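Local coordinates for mandelate racemase/muconate lactonizing enzyme-like protein (Rubrobacter xylanophilus DSM 9941, PDB 3CYJ) that is of unknown function but belongs to the enolase superfamily, with an N-terminal capping domain joined to a TIM-type barrel that holds a sodium ion, at residues Glu12-Thr17 with Met36-Ala41; Leu49-Gly54 with His297-Val302; Glu63-Gly68 with Ala87-Ala92. All blocks are in the same frame, centred on the assembly; numbering follows the deposited sequence.

Contacts 1 and 2 share one antiparallel sheet: strand 33-43 carries the second segment of contact 1 and pairs with strand 46-53, which carries the first of contact 2. Their centres are 11 Å apart, and Ile37 N lies 2.8 Å from Thr52 O, a probable hydrogen bond. Contact 3 joins helix 57-70 to the end of helix 78-88 and the residues after it; its centre is 17 Å from that of contact 1, which it meets where Glu63 packs on Val13, and 21 Å from that of contact 2. Contact 2 alone crosses to the barrel domain. Its Tyr53 side chain lies about 13 Å from the sodium ion of Asp194, Glu221 and Glu222, outside the ion's ligand shell.

Contact 1: Glu12-Thr17 with Met36-Ala41; sequences EVSAYT and MILVEA
Tyr16 carries its ring anti to the carbonyl carbon (chi1 -48°), which brings the ring edge to Leu38 of the neighbouring strand, on the face they share; Leu38 CB lies near the ring plane and 3.9 Å from Tyr16 CE2. The phenol is steadied from its own strand, since Tyr16 OH and Ser14 OG are 2.6 Å apart in a hydrogen bond. Leu38 holds CG anti to its backbone N (chi1 178°), which takes CD2 toward both oxygens. At the far end of the same face Glu12 OE2 comes within 2.9 Å of Glu40 OE1. Two acceptors this close would be expected to repel, or to favour protonation of one carboxylate; the salt bridge from Arg10 to Glu12 OE1 probably eases the strain.

The backbones form an antiparallel pair; the axes of the two segments come within 4.6 Å and run at 157° to each other. Six N-H...O bonds join Glu12 to Glu40, Ser14 to Leu38 and Tyr16 to Met36, each pair bonded in both directions; that from Leu38 N to Ser14 O measures 2.7 Å. The pair is part of the antiparallel sheet of the enolase-superfamily capping domain, in which the long strands 8-26, 33-43 and 46-53 follow one another as a meander. Between the bonded pairs lie the non-hydrogen-bonded pairs Val13-Val39 and Ala15-Ile37, where CA-H groups approach carbonyls: Ala15 CA is 3.2 Å from Met36 O.

The side chains of these pairs occupy the opposite face. Val13 and Ile37 lie alongside each other, with Val13 CG1 3.9 Å from Ile37 CG2. Helix 57-70 covers this pair through Val62 and Val58, and Val39 rests on Ala104 and Ala108 of helix 97-116. On the Tyr16 face, Leu329 packs against both Tyr16 and Met36.

Contact 2: Leu49-Gly54 with His297-Val302; sequences LGYTYG and HCAPAV
Tyr51 brings the CE2-CZ side of its ring to one methyl of Val302, CG2, which lies 3.3 Å from Tyr51 CE2. The methyl approaches obliquely; the separation is short for two carbons, so the packing is probably tight, though the exact value is doubtful. The contact belongs to the interface between the two domains of the enolase fold: strand 46-53 is a border strand of the capping-domain sheet, while 297-302 follows barrel strand 294-296 and enters helix 300-306.

Tyr51 reaches across because its CG stands between the backbone N and the carbonyl carbon (chi1 57°), a rotamer that swings the ring toward the helix start. There the hydroxyl meets Ala301 CB, which lies near the ring plane and 3.4 Å from Tyr51 OH. A second tyrosine of the strand, Tyr53, turns its edge to Ala299, whose CB is in the ring plane and 4.0 Å from Tyr53 CE2. The Ala299 methyl also lies 4.1 Å from Tyr51 CE1, touching both rings.

Ala299 is the N-cap of helix 300-306, and its backbone N is hydrogen-bonded to His322 ND1. Tyr53 stacks on the ring of that histidine and is hydrogen-bonded through OH to Glu326 OE2, which also shares a weak hydrogen bond with Tyr51 OH. The other oxygen of Glu326, OE1, takes the N-H of Ala301 in the first helical turn. The next N-H of that turn points to the Tyr51 phenol, in a weak bond of 3.4 Å from Val302 N to Tyr51 OH, bent to 144° at the hydrogen.

Contact 3: Glu63-Gly68 with Ala87-Ala92; sequences ESKLAG and AAIRNA
Leu66 and Ile89 meet methyl to methyl, Leu66 CD2 lying 3.7 Å from Ile89 CG2, with the two side chains set at a slant to each other. The same Ile89 methyl has a second neighbour in Lys65, whose CB is 4.0 Å from Ile89 CG2. Farther along, the lysine chain runs over Ala92, with Lys65 CG 4.1 Å from Ala92 CB. No direct hydrogen bond joins the segments; a water does so instead. It accepts from Lys65 NZ at 3.0 Å and donates to Ala88 O at 2.8 Å, whereas NZ itself stays 4.2 Å from Ala88 O.

Torsions explain both halves of this arrangement. Lys65 is bent at chi2 (-53°) and chi3 (-70°), which folds its aliphatic part against Ala92 and brings the ammonium to the water. Ile89 places CG1 between its backbone N and carbonyl carbon (chi1 69°), leaving CG2 to face helix 57-70. The backbone contributes as well: Ile89 is the first residue to leave helical geometry after helix 78-88, so Ala88 O belongs to the helix's last turn. The partly negative carbonyl oxygens at a helix C-terminus would probably favour a lysine ammonium nearby.

Farther out, helix 97-116 closes the apolar side, with Val102 touching both Leu66 and Ile89, and Phe61 packs on Ile89 and Ala92. A second subunit borders the polar side: its Asp26 forms a salt bridge with Arg90, and Asp55 of that subunit is hydrogen-bonded to Ser64 OG and packs against Lys65. The arrangement is a helix packed against the C-terminal end of its neighbour, in the helical part of the enolase-superfamily capping domain and beside a subunit interface.

Contact 1: Glu12-Thr17 with Met36-Ala41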
ATOM      1  N   GLU A  12      14.942 -34.417  33.754  1.00 52.29           N
ATOM      2  CA  GLU A  12      16.322 -34.838  33.549  1.00 52.68           C
ATOM      3  C   GLU A  12      16.725 -34.443  32.141  1.00 51.30           C
ATOM      4  O   GLU A  12      16.004 -34.707  31.201  1.00 52.19           O
ATOM      5  CB  GLU A  12      16.503 -36.367  33.652  1.00 53.19           C
ATOM      6  CG  GLU A  12      15.807 -37.051  34.815  1.00 58.25           C
ATOM      7  CD  GLU A  12      15.979 -38.590  34.769  1.00 67.20           C
ATOM      8  OE1 GLU A  12      16.648 -39.145  35.711  1.00 72.22           O
ATOM      9  OE2 GLU A  12      15.465 -39.237  33.800  1.00 63.36           O
ATOM     10  N   VAL A  13      17.906 -33.873  32.000  1.00 49.58           N
ATOM     11  CA  VAL A  13      18.395 -33.447  30.717  1.00 48.28           C
ATOM     12  C   VAL A  13      19.694 -34.195  30.411  1.00 46.47           C
ATOM     13  O   VAL A  13      20.523 -34.354  31.282  1.00 44.56           O
ATOM     14  CB  VAL A  13      18.701 -31.882  30.705  1.00 48.51           C
ATOM     15  CG1 VAL A  13      18.948 -31.409  29.299  1.00 48.02           C
ATOM     16  CG2 VAL A  13      17.577 -31.109  31.317  1.00 48.55           C
ATOM     17  N   SER A  14      19.866 -34.605  29.157  1.00 45.53           N
ATOM     18  CA  SER A  14      21.063 -35.284  28.703  1.00 45.96           C
ATOM     19  C   SER A  14      21.198 -35.023  27.217  1.00 45.30           C
ATOM     20  O   SER A  14      20.264 -34.537  26.600  1.00 46.41           O
ATOM     21  CB  SER A  14      21.000 -36.786  29.032  1.00 46.38           C
ATOM     22  OG  SER A  14      19.884 -37.423  28.419  1.00 48.00           O
ATOM     23  N   ALA A  15      22.361 -35.300  26.642  1.00 44.60           N
ATOM     24  CA  ALA A  15      22.627 -34.957  25.261  1.00 44.47           C
ATOM     25  C   ALA A  15      23.447 -36.050  24.648  1.00 44.98           C
ATOM     26  O   ALA A  15      24.224 -36.726  25.328  1.00 45.35           O
ATOM     27  CB  ALA A  15      23.374 -33.602  25.150  1.00 43.51           C
ATOM     28  N   TYR A  16      23.283 -36.230  23.348  1.00 45.56           N
ATOM     29  CA  TYR A  16      23.982 -37.281  22.616  1.00 46.11           C
ATOM     30  C   TYR A  16      24.409 -36.705  21.300  1.00 47.12           C
ATOM     31  O   TYR A  16      23.645 -35.949  20.647  1.00 48.36           O
ATOM     32  CB  TYR A  16      23.065 -38.486  22.401  1.00 45.16           C
ATOM     33  CG  TYR A  16      22.386 -38.858  23.683  1.00 47.33           C
ATOM     34  CD1 TYR A  16      22.996 -39.741  24.603  1.00 48.31           C
ATOM     35  CD2 TYR A  16      21.177 -38.270  24.028  1.00 46.31           C
ATOM     36  CE1 TYR A  16      22.399 -40.043  25.810  1.00 46.87           C
ATOM     37  CE2 TYR A  16      20.577 -38.541  25.218  1.00 49.85           C
ATOM     38  CZ  TYR A  16      21.184 -39.444  26.123  1.00 52.75           C
ATOM     39  OH  TYR A  16      20.544 -39.721  27.333  1.00 51.52           O
ATOM     40  N   THR A  17      25.620 -37.060  20.901  1.00 47.05           N
ATOM     41  CA  THR A  17      26.169 -36.641  19.637  1.00 47.75           C
ATOM     42  C   THR A  17      26.443 -37.876  18.822  1.00 48.08           C
ATOM     43  O   THR A  17      27.100 -38.792  19.305  1.00 49.20           O
ATOM     44  CB  THR A  17      27.501 -35.845  19.841  1.00 48.03           C
ATOM     45  OG1 THR A  17      27.248 -34.704  20.665  1.00 48.59           O
ATOM     46  CG2 THR A  17      28.124 -35.400  18.506  1.00 47.32           C
ATOM     47  N   MET A  36      21.474 -34.423  19.751  1.00 39.32           N
ATOM     48  CA  MET A  36      20.173 -34.432  20.329  1.00 39.34           C
ATOM     49  C   MET A  36      20.205 -34.072  21.805  1.00 39.35           C
ATOM     50  O   MET A  36      20.975 -34.637  22.579  1.00 40.29           O
ATOM     51  CB  MET A  36      19.506 -35.800  20.123  1.00 39.38           C
ATOM     52  CG  MET A  36      18.054 -35.863  20.604  1.00 38.40           C
ATOM     53  SD  MET A  36      17.437 -37.601  20.835  1.00 37.90           S
ATOM     54  CE  MET A  36      17.210 -38.023  19.173  1.00 32.55           C
ATOM     55  N   ILE A  37      19.358 -33.138  22.219  1.00 38.88           N
ATOM     56  CA  ILE A  37      19.256 -32.856  23.630  1.00 38.17           C
ATOM     57  C   ILE A  37      17.952 -33.477  24.105  1.00 39.12           C
ATOM     58  O   ILE A  37      16.920 -33.255  23.487  1.00 39.36           O
ATOM     59  CB  ILE A  37      19.346 -31.333  23.949  1.00 37.59           C
ATOM     60  CG1 ILE A  37      20.665 -30.740  23.407  1.00 38.43           C
ATOM     61  CG2 ILE A  37      19.203 -31.091  25.450  1.00 34.81           C
ATOM     62  CD1 ILE A  37      20.606 -30.344  21.908  1.00 39.35           C
ATOM     63  N   LEU A  38      18.001 -34.249  25.196  1.00 40.03           N
ATOM     64  CA  LEU A  38      16.869 -35.079  25.572  1.00 41.26           C
ATOM     65  C   LEU A  38      16.374 -34.672  26.944  1.00 41.81           C
ATOM     66  O   LEU A  38      17.173 -34.568  27.882  1.00 42.67           O
ATOM     67  CB  LEU A  38      17.245 -36.590  25.562  1.00 42.12           C
ATOM     68  CG  LEU A  38      16.054 -37.514  26.011  1.00 42.79           C
ATOM     69  CD1 LEU A  38      14.961 -37.724  24.913  1.00 37.83           C
ATOM     70  CD2 LEU A  38      16.599 -38.805  26.527  1.00 43.06           C
ATOM     71  N   VAL A  39      15.079 -34.401  27.055  1.00 41.67           N
ATOM     72  CA  VAL A  39      14.487 -34.082  28.336  1.00 42.65           C
ATOM     73  C   VAL A  39      13.575 -35.229  28.772  1.00 43.87           C
ATOM     74  O   VAL A  39      12.791 -35.782  27.951  1.00 42.76           O
ATOM     75  CB  VAL A  39      13.703 -32.721  28.276  1.00 43.84           C
ATOM     76  CG1 VAL A  39      12.993 -32.381  29.600  1.00 41.27           C
ATOM     77  CG2 VAL A  39      14.647 -31.583  27.839  1.00 41.97           C
ATOM     78  N   GLU A  40      13.703 -35.618  30.042  1.00 44.97           N
ATOM     79  CA  GLU A  40      12.732 -36.551  30.595  1.00 47.58           C
ATOM     80  C   GLU A  40      12.017 -35.930  31.740  1.00 47.89           C
ATOM     81  O   GLU A  40      12.656 -35.402  32.702  1.00 47.65           O
ATOM     82  CB  GLU A  40      13.342 -37.895  30.988  1.00 47.97           C
ATOM     83  CG  GLU A  40      14.037 -38.572  29.802  1.00 53.30           C
ATOM     84  CD  GLU A  40      14.413 -40.021  30.128  1.00 60.13           C
ATOM     85  OE1 GLU A  40      14.402 -40.323  31.342  1.00 63.60           O
ATOM     86  OE2 GLU A  40      14.701 -40.842  29.203  1.00 58.37           O
ATOM     87  N   ALA A  41      10.685 -35.977  31.617  1.00 47.75           N
ATOM     88  CA  ALA A  41       9.802 -35.437  32.638  1.00 48.45           C
ATOM     89  C   ALA A  41       9.138 -36.559  33.417  1.00 48.75           C
ATOM     90  O   ALA A  41       8.449 -37.420  32.833  1.00 48.62           O
ATOM     91  CB  ALA A  41       8.754 -34.528  32.043  1.00 48.12           C
TER

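Contact 2: Leu49-Gly54 with His297-Val302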
ATOM      1  N   LEU A  49       9.111 -38.185  27.485  1.00 47.30           N
ATOM      2  CA  LEU A  49      10.302 -37.622  26.905  1.00 47.33           C
ATOM      3  C   LEU A  49      10.052 -36.714  25.675  1.00 46.35           C
ATOM      4  O   LEU A  49       9.074 -36.879  24.927  1.00 44.30           O
ATOM      5  CB  LEU A  49      11.378 -38.696  26.722  1.00 48.18           C
ATOM      6  CG  LEU A  49      11.644 -39.297  25.363  1.00 51.06           C
ATOM      7  CD1 LEU A  49      11.909 -40.860  25.564  1.00 50.62           C
ATOM      8  CD2 LEU A  49      10.460 -38.942  24.483  1.00 51.97           C
ATOM      9  N   GLY A  50      10.929 -35.716  25.545  1.00 45.65           N
ATOM     10  CA  GLY A  50      10.948 -34.784  24.430  1.00 43.73           C
ATOM     11  C   GLY A  50      12.400 -34.520  24.089  1.00 43.65           C
ATOM     12  O   GLY A  50      13.276 -34.727  24.949  1.00 43.71           O
ATOM     13  N   TYR A  51      12.679 -34.089  22.854  1.00 41.92           N
ATOM     14  CA  TYR A  51      14.051 -33.775  22.492  1.00 41.76           C
ATOM     15  C   TYR A  51      14.128 -32.614  21.501  1.00 41.69           C
ATOM     16  O   TYR A  51      13.111 -32.188  20.953  1.00 41.31           O
ATOM     17  CB  TYR A  51      14.744 -35.008  21.899  1.00 40.94           C
ATOM     18  CG  TYR A  51      14.018 -35.580  20.675  1.00 42.90           C
ATOM     19  CD1 TYR A  51      14.366 -35.156  19.419  1.00 39.91           C
ATOM     20  CD2 TYR A  51      12.981 -36.554  20.800  1.00 42.53           C
ATOM     21  CE1 TYR A  51      13.744 -35.637  18.301  1.00 44.60           C
ATOM     22  CE2 TYR A  51      12.314 -37.051  19.651  1.00 45.35           C
ATOM     23  CZ  TYR A  51      12.724 -36.577  18.395  1.00 47.08           C
ATOM     24  OH  TYR A  51      12.175 -37.004  17.201  1.00 47.58           O
ATOM     25  N   THR A  52      15.341 -32.108  21.268  1.00 41.35           N
ATOM     26  CA  THR A  52      15.539 -31.154  20.187  1.00 41.50           C
ATOM     27  C   THR A  52      16.888 -31.487  19.599  1.00 42.47           C
ATOM     28  O   THR A  52      17.617 -32.301  20.177  1.00 44.30           O
ATOM     29  CB  THR A  52      15.446 -29.656  20.705  1.00 41.46           C
ATOM     30  OG1 THR A  52      15.367 -28.751  19.593  1.00 40.77           O
ATOM     31  CG2 THR A  52      16.624 -29.292  21.662  1.00 36.59           C
ATOM     32  N   TYR A  53      17.212 -30.944  18.433  1.00 42.17           N
ATOM     33  CA  TYR A  53      18.545 -31.101  17.837  1.00 42.66           C
ATOM     34  C   TYR A  53      19.192 -29.708  17.823  1.00 42.66           C
ATOM     35  O   TYR A  53      18.571 -28.737  17.379  1.00 42.75           O
ATOM     36  CB  TYR A  53      18.452 -31.636  16.415  1.00 41.75           C
ATOM     37  CG  TYR A  53      17.864 -33.023  16.355  1.00 45.41           C
ATOM     38  CD1 TYR A  53      18.655 -34.143  16.654  1.00 46.90           C
ATOM     39  CD2 TYR A  53      16.533 -33.229  16.025  1.00 46.72           C
ATOM     40  CE1 TYR A  53      18.144 -35.415  16.624  1.00 46.10           C
ATOM     41  CE2 TYR A  53      15.995 -34.519  15.978  1.00 47.61           C
ATOM     42  CZ  TYR A  53      16.826 -35.610  16.276  1.00 48.38           C
ATOM     43  OH  TYR A  53      16.372 -36.903  16.226  1.00 47.01           O
ATOM     44  N   GLY A  54      20.415 -29.592  18.317  1.00 42.86           N
ATOM     45  CA  GLY A  54      21.017 -28.271  18.406  1.00 43.48           C
ATOM     46  C   GLY A  54      22.302 -28.351  19.189  1.00 43.30           C
ATOM     47  O   GLY A  54      22.907 -29.411  19.241  1.00 43.33           O
ATOM     48  N   HIS A 297       9.102 -29.573   9.392  1.00 40.47           N
ATOM     49  CA  HIS A 297      10.531 -29.637   9.103  1.00 43.05           C
ATOM     50  C   HIS A 297      11.235 -30.439  10.226  1.00 42.59           C
ATOM     51  O   HIS A 297      11.003 -30.154  11.417  1.00 41.30           O
ATOM     52  CB  HIS A 297      11.034 -28.193   8.999  1.00 43.55           C
ATOM     53  CG  HIS A 297      12.497 -28.063   8.759  1.00 48.12           C
ATOM     54  ND1 HIS A 297      13.046 -28.091   7.491  1.00 51.90           N
ATOM     55  CD2 HIS A 297      13.529 -27.864   9.621  1.00 51.23           C
ATOM     56  CE1 HIS A 297      14.359 -27.940   7.587  1.00 54.48           C
ATOM     57  NE2 HIS A 297      14.676 -27.800   8.868  1.00 52.88           N
ATOM     58  N   CYS A 298      12.019 -31.464   9.821  1.00 43.13           N
ATOM     59  CA  CYS A 298      12.902 -32.284  10.694  1.00 43.59           C
ATOM     60  C   CYS A 298      12.184 -33.137  11.797  1.00 42.72           C
ATOM     61  O   CYS A 298      10.964 -33.071  11.943  1.00 41.09           O
ATOM     62  CB  CYS A 298      14.036 -31.385  11.269  1.00 43.53           C
ATOM     63  SG  CYS A 298      15.337 -30.993   9.947  1.00 52.66           S
ATOM     64  N   ALA A 299      12.960 -33.926  12.563  1.00 42.52           N
ATOM     65  CA  ALA A 299      12.461 -34.679  13.750  1.00 42.57           C
ATOM     66  C   ALA A 299      11.190 -35.534  13.476  1.00 42.57           C
ATOM     67  O   ALA A 299      10.123 -35.301  14.094  1.00 41.86           O
ATOM     68  CB  ALA A 299      12.217 -33.716  14.971  1.00 41.20           C
ATOM     69  N   PRO A 300      11.308 -36.517  12.558  1.00 42.21           N
ATOM     70  CA  PRO A 300      10.130 -37.233  12.118  1.00 42.25           C
ATOM     71  C   PRO A 300       9.402 -37.900  13.261  1.00 42.24           C
ATOM     72  O   PRO A 300       8.186 -37.960  13.234  1.00 43.31           O
ATOM     73  CB  PRO A 300      10.669 -38.289  11.112  1.00 43.11           C
ATOM     74  CG  PRO A 300      12.119 -37.993  10.894  1.00 42.01           C
ATOM     75  CD  PRO A 300      12.548 -36.933  11.869  1.00 42.19           C
ATOM     76  N   ALA A 301      10.122 -38.408  14.257  1.00 42.41           N
ATOM     77  CA  ALA A 301       9.505 -39.165  15.349  1.00 41.58           C
ATOM     78  C   ALA A 301       8.521 -38.366  16.195  1.00 42.15           C
ATOM     79  O   ALA A 301       7.430 -38.876  16.507  1.00 42.95           O
ATOM     80  CB  ALA A 301      10.564 -39.809  16.229  1.00 41.62           C
ATOM     81  N   VAL A 302       8.878 -37.133  16.583  1.00 41.08           N
ATOM     82  CA  VAL A 302       7.873 -36.268  17.229  1.00 40.80           C
ATOM     83  C   VAL A 302       6.796 -35.787  16.229  1.00 39.78           C
ATOM     84  O   VAL A 302       5.627 -35.732  16.547  1.00 38.84           O
ATOM     85  CB  VAL A 302       8.431 -35.010  17.869  1.00 39.99           C
ATOM     86  CG1 VAL A 302       7.320 -34.420  18.691  1.00 39.60           C
ATOM     87  CG2 VAL A 302       9.614 -35.326  18.755  1.00 45.49           C
TER

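Contact 3: Glu63-Gly68 with Ala87-Ala92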
ATOM      1  N   GLU A  63      18.392 -26.729  32.203  1.00 41.99           N
ATOM      2  CA  GLU A  63      18.711 -26.860  33.641  1.00 42.70           C
ATOM      3  C   GLU A  63      18.526 -25.524  34.327  1.00 42.06           C
ATOM      4  O   GLU A  63      17.867 -25.430  35.357  1.00 41.59           O
ATOM      5  CB  GLU A  63      20.132 -27.388  33.855  1.00 41.90           C
ATOM      6  CG  GLU A  63      20.221 -28.811  33.389  1.00 48.64           C
ATOM      7  CD  GLU A  63      21.660 -29.308  33.134  1.00 56.55           C
ATOM      8  OE1 GLU A  63      22.665 -28.565  33.338  1.00 61.06           O
ATOM      9  OE2 GLU A  63      21.776 -30.467  32.683  1.00 60.92           O
ATOM     10  N   SER A  64      19.083 -24.479  33.700  1.00 41.77           N
ATOM     11  CA  SER A  64      19.231 -23.200  34.350  1.00 40.92           C
ATOM     12  C   SER A  64      17.913 -22.466  34.426  1.00 41.00           C
ATOM     13  O   SER A  64      17.599 -21.843  35.450  1.00 39.65           O
ATOM     14  CB  SER A  64      20.276 -22.387  33.606  1.00 41.21           C
ATOM     15  OG  SER A  64      20.185 -21.021  33.972  1.00 43.30           O
ATOM     16  N   LYS A  65      17.132 -22.509  33.344  1.00 39.96           N
ATOM     17  CA  LYS A  65      15.957 -21.648  33.277  1.00 39.73           C
ATOM     18  C   LYS A  65      14.624 -22.427  33.318  1.00 39.55           C
ATOM     19  O   LYS A  65      13.637 -21.897  33.766  1.00 38.64           O
ATOM     20  CB  LYS A  65      15.973 -20.772  31.999  1.00 39.96           C
ATOM     21  CG  LYS A  65      17.070 -19.727  31.924  1.00 41.16           C
ATOM     22  CD  LYS A  65      17.096 -18.830  33.190  1.00 44.07           C
ATOM     23  CE  LYS A  65      15.937 -17.925  33.268  1.00 47.04           C
ATOM     24  NZ  LYS A  65      15.848 -17.220  34.612  1.00 51.93           N
ATOM     25  N   LEU A  66      14.587 -23.658  32.818  1.00 38.84           N
ATOM     26  CA  LEU A  66      13.301 -24.284  32.591  1.00 39.04           C
ATOM     27  C   LEU A  66      12.866 -25.295  33.668  1.00 39.35           C
ATOM     28  O   LEU A  66      11.701 -25.330  34.046  1.00 38.94           O
ATOM     29  CB  LEU A  66      13.299 -24.910  31.177  1.00 39.47           C
ATOM     30  CG  LEU A  66      13.616 -23.892  30.038  1.00 36.91           C
ATOM     31  CD1 LEU A  66      13.420 -24.510  28.691  1.00 31.41           C
ATOM     32  CD2 LEU A  66      12.744 -22.561  30.174  1.00 34.95           C
ATOM     33  N   ALA A  67      13.808 -26.094  34.174  1.00 39.75           N
ATOM     34  CA  ALA A  67      13.484 -27.172  35.125  1.00 40.54           C
ATOM     35  C   ALA A  67      12.732 -26.593  36.309  1.00 42.07           C
ATOM     36  O   ALA A  67      11.682 -27.106  36.715  1.00 43.28           O
ATOM     37  CB  ALA A  67      14.808 -27.963  35.563  1.00 40.05           C
ATOM     38  N   GLY A  68      13.211 -25.456  36.802  1.00 42.80           N
ATOM     39  CA  GLY A  68      12.587 -24.809  37.912  1.00 44.01           C
ATOM     40  C   GLY A  68      11.169 -24.348  37.641  1.00 45.24           C
ATOM     41  O   GLY A  68      10.383 -24.206  38.571  1.00 46.47           O
ATOM     42  N   ALA A  87       7.494 -16.525  29.505  1.00 38.50           N
ATOM     43  CA  ALA A  87       7.559 -15.306  30.277  1.00 38.52           C
ATOM     44  C   ALA A  87       8.878 -15.241  31.029  1.00 39.13           C
ATOM     45  O   ALA A  87       9.513 -14.199  31.079  1.00 39.84           O
ATOM     46  CB  ALA A  87       6.369 -15.212  31.260  1.00 38.03           C
ATOM     47  N   ALA A  88       9.282 -16.363  31.619  1.00 39.74           N
ATOM     48  CA  ALA A  88      10.452 -16.430  32.485  1.00 39.70           C
ATOM     49  C   ALA A  88      11.738 -16.171  31.724  1.00 39.75           C
ATOM     50  O   ALA A  88      12.707 -15.717  32.337  1.00 41.24           O
ATOM     51  CB  ALA A  88      10.536 -17.798  33.204  1.00 38.85           C
ATOM     52  N   ILE A  89      11.787 -16.462  30.418  1.00 39.45           N
ATOM     53  CA  ILE A  89      13.072 -16.350  29.727  1.00 39.41           C
ATOM     54  C   ILE A  89      13.290 -15.042  28.910  1.00 40.33           C
ATOM     55  O   ILE A  89      14.199 -14.970  28.092  1.00 39.36           O
ATOM     56  CB  ILE A  89      13.359 -17.600  28.874  1.00 39.71           C
ATOM     57  CG1 ILE A  89      12.412 -17.688  27.662  1.00 37.50           C
ATOM     58  CG2 ILE A  89      13.306 -18.883  29.725  1.00 38.63           C
ATOM     59  CD1 ILE A  89      12.693 -18.936  26.870  1.00 30.81           C
ATOM     60  N   ARG A  90      12.488 -14.013  29.171  1.00 40.79           N
ATOM     61  CA  ARG A  90      12.551 -12.772  28.413  1.00 42.84           C
ATOM     62  C   ARG A  90      13.981 -12.245  28.320  1.00 44.38           C
ATOM     63  O   ARG A  90      14.454 -11.952  27.191  1.00 44.85           O
ATOM     64  CB  ARG A  90      11.654 -11.685  29.037  1.00 43.25           C
ATOM     65  CG  ARG A  90      11.626 -10.357  28.249  1.00 43.94           C
ATOM     66  CD  ARG A  90      11.016  -9.220  29.086  1.00 42.69           C
ATOM     67  NE  ARG A  90      12.030  -8.603  29.931  1.00 40.62           N
ATOM     68  CZ  ARG A  90      11.774  -7.724  30.897  1.00 39.26           C
ATOM     69  NH1 ARG A  90      10.508  -7.406  31.182  1.00 39.52           N
ATOM     70  NH2 ARG A  90      12.781  -7.207  31.624  1.00 35.36           N
ATOM     71  N   ASN A  91      14.676 -12.144  29.467  1.00 44.29           N
ATOM     72  CA  ASN A  91      16.072 -11.674  29.480  1.00 45.88           C
ATOM     73  C   ASN A  91      17.092 -12.710  29.045  1.00 46.24           C
ATOM     74  O   ASN A  91      18.218 -12.341  28.677  1.00 46.42           O
ATOM     75  CB  ASN A  91      16.525 -11.210  30.856  1.00 44.35           C
ATOM     76  CG  ASN A  91      15.917  -9.901  31.263  1.00 48.21           C
ATOM     77  OD1 ASN A  91      15.302  -9.161  30.439  1.00 47.81           O
ATOM     78  ND2 ASN A  91      16.068  -9.586  32.569  1.00 47.10           N
ATOM     79  N   ALA A  92      16.741 -13.993  29.164  1.00 46.18           N
ATOM     80  CA  ALA A  92      17.723 -15.059  28.909  1.00 45.85           C
ATOM     81  C   ALA A  92      17.796 -15.303  27.394  1.00 46.06           C
ATOM     82  O   ALA A  92      18.769 -15.875  26.876  1.00 47.06           O
ATOM     83  CB  ALA A  92      17.359 -16.321  29.669  1.00 44.77           C
TER
HETATM   84  O   HOH W   1      13.375 -15.577  35.038  1.00 45.75           O